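PDB 6RIW: ORF10 from Moritella marina, which forms the ketosynthase-chain length factor didomain of a polyunsaturated fatty acid synthase and probably catalyses 3-oxoacyl-[acyl-carrier-protein] synthesis in fatty acid biosynthesis. Local coordinates for residues G296-S301 with Q636-I641; A318-S323 with H446-Q451; V800-S805 with T816-L821. One frame throughout, in Å; residues are numbered along the deposited sequence.

Interaction 1 of 3, residues G296-S301 with Q636-I641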
loop_
_atom_site.group_PDB
_atom_site.type_symbol
_atom_site.label_atom_id
_atom_site.label_comp_id
_atom_site.label_asym_id
_atom_site.label_seq_id
_atom_site.Cartn_x
_atom_site.Cartn_y
_atom_site.Cartn_z
ATOM N N GLY A 296 -18.794 13.505 -4.379
ATOM C CA GLY A 296 -19.652 14.251 -3.475
ATOM C C GLY A 296 -19.007 14.793 -2.213
ATOM O O GLY A 296 -19.464 15.804 -1.664
ATOM N N GLU A 297 -17.954 14.137 -1.730
ATOM C CA GLU A 297 -17.362 14.476 -0.444
ATOM C C GLU A 297 -15.852 14.590 -0.571
ATOM O O GLU A 297 -15.233 13.980 -1.449
ATOM C CB GLU A 297 -17.702 13.432 0.644
ATOM C CG GLU A 297 -19.178 13.359 1.023
ATOM C CD GLU A 297 -19.676 14.630 1.684
ATOM O OE1 GLU A 297 -20.856 14.998 1.458
ATOM O OE2 GLU A 297 -18.886 15.258 2.430
ATOM N N PHE A 298 -15.282 15.410 0.309
ATOM C CA PHE A 298 -13.844 15.483 0.531
ATOM C C PHE A 298 -13.273 14.085 0.762
ATOM O O PHE A 298 -13.982 13.174 1.197
ATOM C CB PHE A 298 -13.618 16.402 1.739
ATOM C CG PHE A 298 -12.191 16.517 2.198
ATOM C CD1 PHE A 298 -11.226 17.111 1.394
ATOM C CD2 PHE A 298 -11.828 16.068 3.464
ATOM C CE1 PHE A 298 -9.915 17.230 1.835
ATOM C CE2 PHE A 298 -10.521 16.190 3.909
ATOM C CZ PHE A 298 -9.568 16.769 3.098
ATOM N N VAL A 299 -11.979 13.904 0.467
ATOM C CA VAL A 299 -11.415 12.552 0.501
ATOM C C VAL A 299 -11.444 11.921 1.892
ATOM O O VAL A 299 -11.307 10.697 2.011
ATOM C CB VAL A 299 -9.969 12.533 -0.054
ATOM C CG1 VAL A 299 -9.944 12.937 -1.531
ATOM C CG2 VAL A 299 -9.043 13.414 0.793
ATOM N N LEU A 300 -11.601 12.708 2.954
ATOM C CA LEU A 300 -11.622 12.138 4.298
ATOM C C LEU A 300 -13.030 11.975 4.871
ATOM O O LEU A 300 -13.175 11.431 5.970
ATOM C CB LEU A 300 -10.765 12.989 5.248
ATOM C CG LEU A 300 -9.254 12.985 4.985
ATOM C CD1 LEU A 300 -8.503 13.772 6.068
ATOM C CD2 LEU A 300 -8.714 11.557 4.873
ATOM N N SER A 301 -14.070 12.383 4.142
ATOM C CA SER A 301 -15.425 12.406 4.699
ATOM C C SER A 301 -16.302 11.330 4.077
ATOM O O SER A 301 -16.324 11.192 2.846
ATOM C CB SER A 301 -16.069 13.777 4.475
ATOM O OG SER A 301 -15.165 14.817 4.814
ATOM N N GLN A 636 -1.988 18.280 1.520
ATOM C CA GLN A 636 -0.728 17.603 1.244
ATOM C C GLN A 636 -0.651 16.274 1.986
ATOM O O GLN A 636 -0.225 15.264 1.417
ATOM C CB GLN A 636 0.462 18.494 1.607
ATOM C CG GLN A 636 1.790 17.925 1.127
ATOM C CD GLN A 636 3.011 18.498 1.857
ATOM O OE1 GLN A 636 2.898 19.107 2.928
ATOM N NE2 GLN A 636 4.188 18.282 1.281
ATOM N N TYR A 637 -1.075 16.238 3.250
ATOM C CA TYR A 637 -0.970 14.967 3.968
ATOM C C TYR A 637 -1.934 13.912 3.428
ATOM O O TYR A 637 -1.602 12.721 3.459
ATOM C CB TYR A 637 -1.192 15.169 5.462
ATOM C CG TYR A 637 -0.220 14.417 6.368
ATOM C CD1 TYR A 637 -0.356 13.063 6.616
ATOM C CD2 TYR A 637 0.806 15.099 7.011
ATOM C CE1 TYR A 637 0.543 12.388 7.481
ATOM C CE2 TYR A 637 1.686 14.455 7.858
ATOM C CZ TYR A 637 1.564 13.108 8.091
ATOM O OH TYR A 637 2.484 12.521 8.952
ATOM N N THR A 638 -3.122 14.300 2.925
ATOM C CA THR A 638 -3.983 13.288 2.303
ATOM C C THR A 638 -3.292 12.631 1.109
ATOM O O THR A 638 -3.569 11.465 0.802
ATOM C CB THR A 638 -5.337 13.869 1.837
ATOM O OG1 THR A 638 -5.148 14.745 0.710
ATOM C CG2 THR A 638 -6.040 14.609 2.964
ATOM N N SER A 639 -2.409 13.358 0.421
ATOM C CA SER A 639 -1.675 12.756 -0.686
ATOM C C SER A 639 -0.515 11.879 -0.221
ATOM O O SER A 639 0.107 11.222 -1.060
ATOM C CB SER A 639 -1.166 13.828 -1.671
ATOM O OG SER A 639 -0.076 14.594 -1.164
ATOM N N PHE A 640 -0.207 11.846 1.080
ATOM C CA PHE A 640 0.721 10.843 1.585
ATOM C C PHE A 640 0.085 9.458 1.676
ATOM O O PHE A 640 0.804 8.478 1.904
ATOM C CB PHE A 640 1.226 11.227 2.987
ATOM C CG PHE A 640 2.100 12.460 3.043
ATOM C CD1 PHE A 640 2.443 13.180 1.906
ATOM C CD2 PHE A 640 2.584 12.897 4.275
ATOM C CE1 PHE A 640 3.267 14.314 2.001
ATOM C CE2 PHE A 640 3.403 14.006 4.362
ATOM C CZ PHE A 640 3.731 14.723 3.219
ATOM N N ILE A 641 -1.240 9.356 1.529
ATOM C CA ILE A 641 -1.996 8.125 1.764
ATOM C C ILE A 641 -2.263 7.462 0.415
ATOM O O ILE A 641 -3.025 7.987 -0.401
ATOM C CB ILE A 641 -3.312 8.429 2.503
ATOM C CG1 ILE A 641 -3.030 9.215 3.794
ATOM C CG2 ILE A 641 -4.092 7.155 2.767
ATOM C CD1 ILE A 641 -4.246 9.847 4.414
#
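Val299, Leu300 and Phe298 close around the methyl group of Thr638, where two type I beta turns face each other, Phe298 to Ser301 and Thr638 to Ile641. The first turn belongs to the N-terminal ketosynthase-family half of the chain and the second, which starts at Thr638 on helix 634-638, to the C-terminal half, so the contact bridges the two thiolase-like halves of the didomain. The tight part centres on Thr638. Val299 CG2 sits 3.9 Å from Thr638 CB and just as near its CG2. Leu300 comes in at a slant, its CD1 4.0 Å from Thr638 CG2. With chi1 at 70°, Thr638 carries CG2 anti to its carbonyl carbon and facing this trio. Its hydroxyl serves the polar side instead: OG1 is hydrogen-bonded to Asn635 O and to Arg648 of the following helix 642-653, whose Ile644 and Arg648 also touch Val299. Leu300 leans in addition on Phe238 and Phe440, and the backbone of Val299 is hydrogen-bonded to Gly441.

The loose part is Phe298. This residue is solvent-exposed, and only the CZ end of its ring takes part, standing 4.1 Å from Thr638 CG2 at an oblique angle. What packs on one face of the ring is its own neighbour, Val299 CG2, 4.0 Å above the plane and shifted toward the rim. Beyond Thr638 the second turn is buried. Ser639 OG, also hydrogen-bonded to Ile551 N, ties that turn back to the helix by donating to Gln636 O at 2.7 Å.

Interaction 2 of 3, residues A318-S323 with H446-Q451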
loop_
_atom_site.group_PDB
_atom_site.type_symbol
_atom_site.label_atom_id
_atom_site.label_comp_id
_atom_site.label_asym_id
_atom_site.label_seq_id
_atom_site.Cartn_x
_atom_site.Cartn_y
_atom_site.Cartn_z
ATOM N N ALA A 318 -24.814 -12.139 -0.912
ATOM C CA ALA A 318 -24.994 -13.214 0.052
ATOM C C ALA A 318 -26.284 -13.985 -0.192
ATOM O O ALA A 318 -26.433 -15.098 0.325
ATOM C CB ALA A 318 -24.999 -12.650 1.484
ATOM N N ASP A 319 -27.203 -13.418 -0.975
ATOM C CA ASP A 319 -28.556 -13.967 -1.126
ATOM C C ASP A 319 -29.227 -14.125 0.238
ATOM O O ASP A 319 -29.848 -15.148 0.542
ATOM C CB ASP A 319 -28.532 -15.292 -1.888
ATOM C CG ASP A 319 -29.765 -15.490 -2.760
ATOM O OD1 ASP A 319 -29.611 -15.875 -3.947
ATOM O OD2 ASP A 319 -30.885 -15.264 -2.258
ATOM N N VAL A 320 -29.098 -13.096 1.071
ATOM C CA VAL A 320 -29.591 -13.114 2.442
ATOM C C VAL A 320 -30.552 -11.950 2.618
ATOM O O VAL A 320 -30.239 -10.814 2.243
ATOM C CB VAL A 320 -28.435 -13.036 3.457
ATOM C CG1 VAL A 320 -28.917 -12.546 4.805
ATOM C CG2 VAL A 320 -27.766 -14.386 3.586
ATOM N N ASP A 321 -31.715 -12.233 3.184
ATOM C CA ASP A 321 -32.676 -11.184 3.502
ATOM C C ASP A 321 -32.132 -10.288 4.610
ATOM O O ASP A 321 -31.814 -10.783 5.701
ATOM C CB ASP A 321 -34.008 -11.806 3.930
ATOM C CG ASP A 321 -35.142 -10.790 3.989
ATOM O OD1 ASP A 321 -34.879 -9.599 4.251
ATOM O OD2 ASP A 321 -36.312 -11.181 3.787
ATOM N N PRO A 322 -32.030 -8.978 4.391
ATOM C CA PRO A 322 -31.532 -8.086 5.452
ATOM C C PRO A 322 -32.391 -8.088 6.707
ATOM O O PRO A 322 -31.938 -7.566 7.740
ATOM C CB PRO A 322 -31.537 -6.705 4.782
ATOM C CG PRO A 322 -31.572 -6.972 3.321
ATOM C CD PRO A 322 -32.258 -8.277 3.117
ATOM N N SER A 323 -33.613 -8.642 6.647
ATOM C CA SER A 323 -34.442 -8.834 7.836
ATOM C C SER A 323 -33.821 -9.787 8.835
ATOM O O SER A 323 -34.177 -9.743 10.016
ATOM C CB SER A 323 -35.819 -9.395 7.458
ATOM O OG SER A 323 -36.365 -8.710 6.350
ATOM N N HIS A 446 -18.667 -4.428 3.135
ATOM C CA HIS A 446 -19.576 -5.045 4.093
ATOM C C HIS A 446 -19.552 -6.546 3.854
ATOM O O HIS A 446 -19.646 -6.994 2.706
ATOM C CB HIS A 446 -20.992 -4.483 3.925
ATOM C CG HIS A 446 -21.957 -4.947 4.977
ATOM N ND1 HIS A 446 -21.993 -4.403 6.248
ATOM C CD2 HIS A 446 -22.936 -5.888 4.939
ATOM C CE1 HIS A 446 -22.953 -4.993 6.946
ATOM N NE2 HIS A 446 -23.544 -5.893 6.173
ATOM N N LEU A 447 -19.367 -7.321 4.918
ATOM C CA LEU A 447 -19.354 -8.770 4.823
ATOM C C LEU A 447 -20.525 -9.324 5.619
ATOM O O LEU A 447 -20.845 -8.808 6.694
ATOM C CB LEU A 447 -18.046 -9.356 5.349
ATOM C CG LEU A 447 -16.786 -8.989 4.568
ATOM C CD1 LEU A 447 -15.561 -9.562 5.269
ATOM C CD2 LEU A 447 -16.900 -9.493 3.123
ATOM N N VAL A 448 -21.166 -10.355 5.077
ATOM C CA VAL A 448 -22.290 -11.028 5.727
ATOM C C VAL A 448 -21.794 -12.375 6.232
ATOM O O VAL A 448 -21.317 -13.208 5.445
ATOM C CB VAL A 448 -23.482 -11.188 4.769
ATOM C CG1 VAL A 448 -24.689 -11.771 5.528
ATOM C CG2 VAL A 448 -23.820 -9.851 4.154
ATOM N N LEU A 449 -21.864 -12.577 7.550
ATOM C CA LEU A 449 -21.340 -13.766 8.198
ATOM C C LEU A 449 -22.466 -14.532 8.887
ATOM O O LEU A 449 -23.422 -13.937 9.396
ATOM C CB LEU A 449 -20.281 -13.414 9.241
ATOM C CG LEU A 449 -19.272 -12.333 8.867
ATOM C CD1 LEU A 449 -18.391 -12.030 10.081
ATOM C CD2 LEU A 449 -18.450 -12.857 7.697
ATOM N N GLN A 450 -22.321 -15.853 8.935
ATOM C CA GLN A 450 -23.289 -16.702 9.612
ATOM C C GLN A 450 -22.571 -17.705 10.499
ATOM O O GLN A 450 -21.392 -18.016 10.302
ATOM C CB GLN A 450 -24.192 -17.422 8.603
ATOM C CG GLN A 450 -25.170 -16.479 7.916
ATOM C CD GLN A 450 -26.131 -17.203 6.971
ATOM O OE1 GLN A 450 -25.848 -18.307 6.496
ATOM N NE2 GLN A 450 -27.269 -16.579 6.702
ATOM N N GLN A 451 -23.312 -18.232 11.475
ATOM C CA GLN A 451 -22.750 -19.202 12.398
ATOM C C GLN A 451 -22.209 -20.405 11.630
ATOM O O GLN A 451 -22.667 -20.696 10.516
ATOM C CB GLN A 451 -23.813 -19.645 13.414
ATOM C CG GLN A 451 -25.035 -20.294 12.793
ATOM C CD GLN A 451 -26.079 -20.652 13.843
ATOM O OE1 GLN A 451 -27.144 -20.033 13.908
ATOM N NE2 GLN A 451 -25.763 -21.630 14.685
#
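Ala318 CB, at the end of helix 304-318, rests against Val448 of strand 443-450, 3.9 Å from its CB and with both methyls close behind. Val448 CG1 also faces Val320 CG1, more loosely at 4.4 Å. The other branch of Val320 meets an amide, CG2 lying 3.8 Å from Gln450 NE2. Here the two side chains run alongside one another, pointing opposite ways, with Gln450 stretched out (chi2 -177°); the same NE2 has a weak hydrogen bond to Thr432 OG1.

Between Ala318 and Val320 a Schellman motif ends helix 304-318, and the contact sets this helix end against a strand of the ketosynthase, thiolase-like fold. Asp319, with positive phi, is the C-prime residue; its N bonds to Ala316 O and Val320 N to Tyr315 O.

Within 318-323, Asp321 forms an Asx turn in which OD1 takes Ser323 N at 2.9 Å, nearly straight at 170°, and Ser323 OG at 2.7 Å. Both arrive from the same face of the carboxylate, well out of its plane. Lys286, which with Met1 makes up the magnesium site, touches Val320 and Gln450, and its NZ is hydrogen-bonded to Ala318 O.

Interaction 3 of 3, residues V800-S805 with T816-L821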
loop_
_atom_site.group_PDB
_atom_site.type_symbol
_atom_site.label_atom_id
_atom_site.label_comp_id
_atom_site.label_asym_id
_atom_site.label_seq_id
_atom_site.Cartn_x
_atom_site.Cartn_y
_atom_site.Cartn_z
ATOM N N VAL A 800 9.820 -11.278 -27.672
ATOM C CA VAL A 800 9.799 -11.470 -26.229
ATOM C C VAL A 800 10.206 -10.161 -25.583
ATOM O O VAL A 800 11.261 -9.605 -25.913
ATOM C CB VAL A 800 10.747 -12.599 -25.773
ATOM C CG1 VAL A 800 10.658 -12.775 -24.255
ATOM C CG2 VAL A 800 10.397 -13.883 -26.462
ATOM N N GLU A 801 9.369 -9.675 -24.674
ATOM C CA GLU A 801 9.662 -8.475 -23.891
ATOM C C GLU A 801 10.258 -8.963 -22.578
ATOM O O GLU A 801 9.541 -9.369 -21.666
ATOM C CB GLU A 801 8.396 -7.636 -23.707
ATOM C CG GLU A 801 8.517 -6.463 -22.754
ATOM C CD GLU A 801 9.352 -5.320 -23.296
ATOM O OE1 GLU A 801 9.661 -5.319 -24.521
ATOM O OE2 GLU A 801 9.699 -4.420 -22.477
ATOM N N ALA A 802 11.582 -8.998 -22.501
ATOM C CA ALA A 802 12.225 -9.505 -21.294
ATOM C C ALA A 802 12.121 -8.480 -20.169
ATOM O O ALA A 802 11.989 -7.277 -20.409
ATOM C CB ALA A 802 13.700 -9.819 -21.569
ATOM N N HIS A 803 12.175 -8.968 -18.930
ATOM C CA HIS A 803 12.285 -8.061 -17.791
ATOM C C HIS A 803 13.550 -7.211 -17.911
ATOM O O HIS A 803 13.496 -5.983 -17.798
ATOM C CB HIS A 803 12.272 -8.888 -16.494
ATOM C CG HIS A 803 12.195 -8.075 -15.242
ATOM N ND1 HIS A 803 11.158 -7.200 -14.973
ATOM C CD2 HIS A 803 13.028 -8.011 -14.172
ATOM C CE1 HIS A 803 11.369 -6.622 -13.801
ATOM N NE2 HIS A 803 12.489 -7.103 -13.291
ATOM N N ALA A 804 14.690 -7.863 -18.177
ATOM C CA ALA A 804 15.981 -7.217 -18.454
ATOM C C ALA A 804 16.287 -6.084 -17.466
ATOM O O ALA A 804 16.578 -4.951 -17.849
ATOM C CB ALA A 804 16.035 -6.709 -19.887
ATOM N N SER A 805 16.205 -6.401 -16.178
ATOM C CA SER A 805 16.349 -5.383 -15.144
ATOM C C SER A 805 17.764 -4.833 -15.067
ATOM O O SER A 805 17.958 -3.690 -14.639
ATOM C CB SER A 805 15.981 -5.974 -13.785
ATOM O OG SER A 805 16.871 -7.042 -13.467
ATOM N N THR A 816 19.105 -17.752 -19.694
ATOM C CA THR A 816 18.977 -19.197 -19.775
ATOM C C THR A 816 17.598 -19.586 -20.310
ATOM O O THR A 816 17.490 -20.315 -21.300
ATOM C CB THR A 816 19.252 -19.801 -18.381
ATOM O OG1 THR A 816 20.614 -19.531 -18.005
ATOM C CG2 THR A 816 19.010 -21.308 -18.337
ATOM N N ALA A 817 16.534 -19.042 -19.714
ATOM C CA ALA A 817 15.186 -19.548 -19.980
ATOM C C ALA A 817 14.589 -19.045 -21.296
ATOM O O ALA A 817 13.943 -19.822 -22.016
ATOM C CB ALA A 817 14.266 -19.170 -18.811
ATOM N N LEU A 818 14.740 -17.745 -21.616
ATOM C CA LEU A 818 13.968 -17.183 -22.723
ATOM C C LEU A 818 14.425 -17.703 -24.084
ATOM O O LEU A 818 13.561 -18.043 -24.909
ATOM C CB LEU A 818 13.995 -15.651 -22.676
ATOM C CG LEU A 818 13.340 -15.060 -21.419
ATOM C CD1 LEU A 818 13.351 -13.542 -21.499
ATOM C CD2 LEU A 818 11.922 -15.577 -21.229
ATOM N N PRO A 819 15.725 -17.764 -24.400
ATOM C CA PRO A 819 16.117 -18.338 -25.703
ATOM C C PRO A 819 15.795 -19.812 -25.808
ATOM O O PRO A 819 15.550 -20.301 -26.919
ATOM C CB PRO A 819 17.632 -18.076 -25.776
ATOM C CG PRO A 819 17.893 -16.965 -24.772
ATOM C CD PRO A 819 16.880 -17.206 -23.669
ATOM N N THR A 820 15.753 -20.527 -24.684
ATOM C CA THR A 820 15.322 -21.921 -24.703
ATOM C C THR A 820 13.836 -22.045 -25.021
ATOM O O THR A 820 13.434 -22.893 -25.826
ATOM C CB THR A 820 15.629 -22.565 -23.353
ATOM O OG1 THR A 820 17.039 -22.469 -23.106
ATOM C CG2 THR A 820 15.202 -24.016 -23.331
ATOM N N LEU A 821 13.008 -21.219 -24.378
ATOM C CA LEU A 821 11.571 -21.239 -24.634
ATOM C C LEU A 821 11.255 -20.811 -26.056
ATOM O O LEU A 821 10.404 -21.411 -26.722
ATOM C CB LEU A 821 10.855 -20.303 -23.655
ATOM C CG LEU A 821 10.673 -20.848 -22.243
ATOM C CD1 LEU A 821 10.419 -19.717 -21.233
ATOM C CD2 LEU A 821 9.535 -21.863 -22.213
#
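Leu818 drops a single methyl, CD1, onto two residues of the facing segment: Ala802 CB at 3.7 Å and Val800 CG1 at 3.9 Å. Those two touches are the whole apolar contact between 800-805 and 816-821. Leu818 reaches that far because its chain is fully stretched: chi2 of -177° sets CD1 anti to CA, pointing off the helix. Val800 meets it at a slant, its chi1 of -179° putting CG1 on the side that faces CD1. Val800 and Ala802 are alternate residues and both send CB to the helix side, while Glu801 between them turns away.

The polar interactions are made by other residues. Glu801 OE1 makes a salt bridge with Lys848, and its OE2 accepts from Val830 N, so this buried carboxylate has a partner on each oxygen. Where the chain leaves the strand, Glu814 of the same helix as Leu818 grips two successive amides, OE2 taking His803 N and OE1 taking Ala804 N; the loop is thereby tied to the helix one turn before Leu818. Within the helix, Pro819 has no N-H to give and a kink appears there. One residue on, Thr820 OG1 donates to Thr816 O at 2.8 Å, the C=O...OG1 angle being 166°, close to straight.

All of this lies inside a beta-alpha-beta unit of the C-terminal ketosynthase-family half: strand 797-801, helix 808-821, strand 826-828. Strand 797-801 runs parallel to both 826-828 and 865-870. Ile827 of the returning strand touches Ala802, Leu818 and Pro819, while Ala817 and Leu821 pack on helix 776-790.

All three contacts are mainly apolar; interaction 2 also brings in a glutamine amide. Interactions 2 and 3 are buried and each sets a helix, or its end, against a strand: interaction 2 within the N-terminal ketosynthase-family half, interaction 3 within the C-terminal one. Interaction 1 is only partly buried and joins the two halves, loop to helix 634-638, with an exposed phenylalanine at its edge. Polar support differs accordingly: a threonine hydroxyl held by its own helix and an arginine in 1, a lysine at a magnesium site in 2, two separate glutamates in 3, one salt-bridged and one holding loop amides. None touches another, their centres lying about 31 Å to about 48 Å apart.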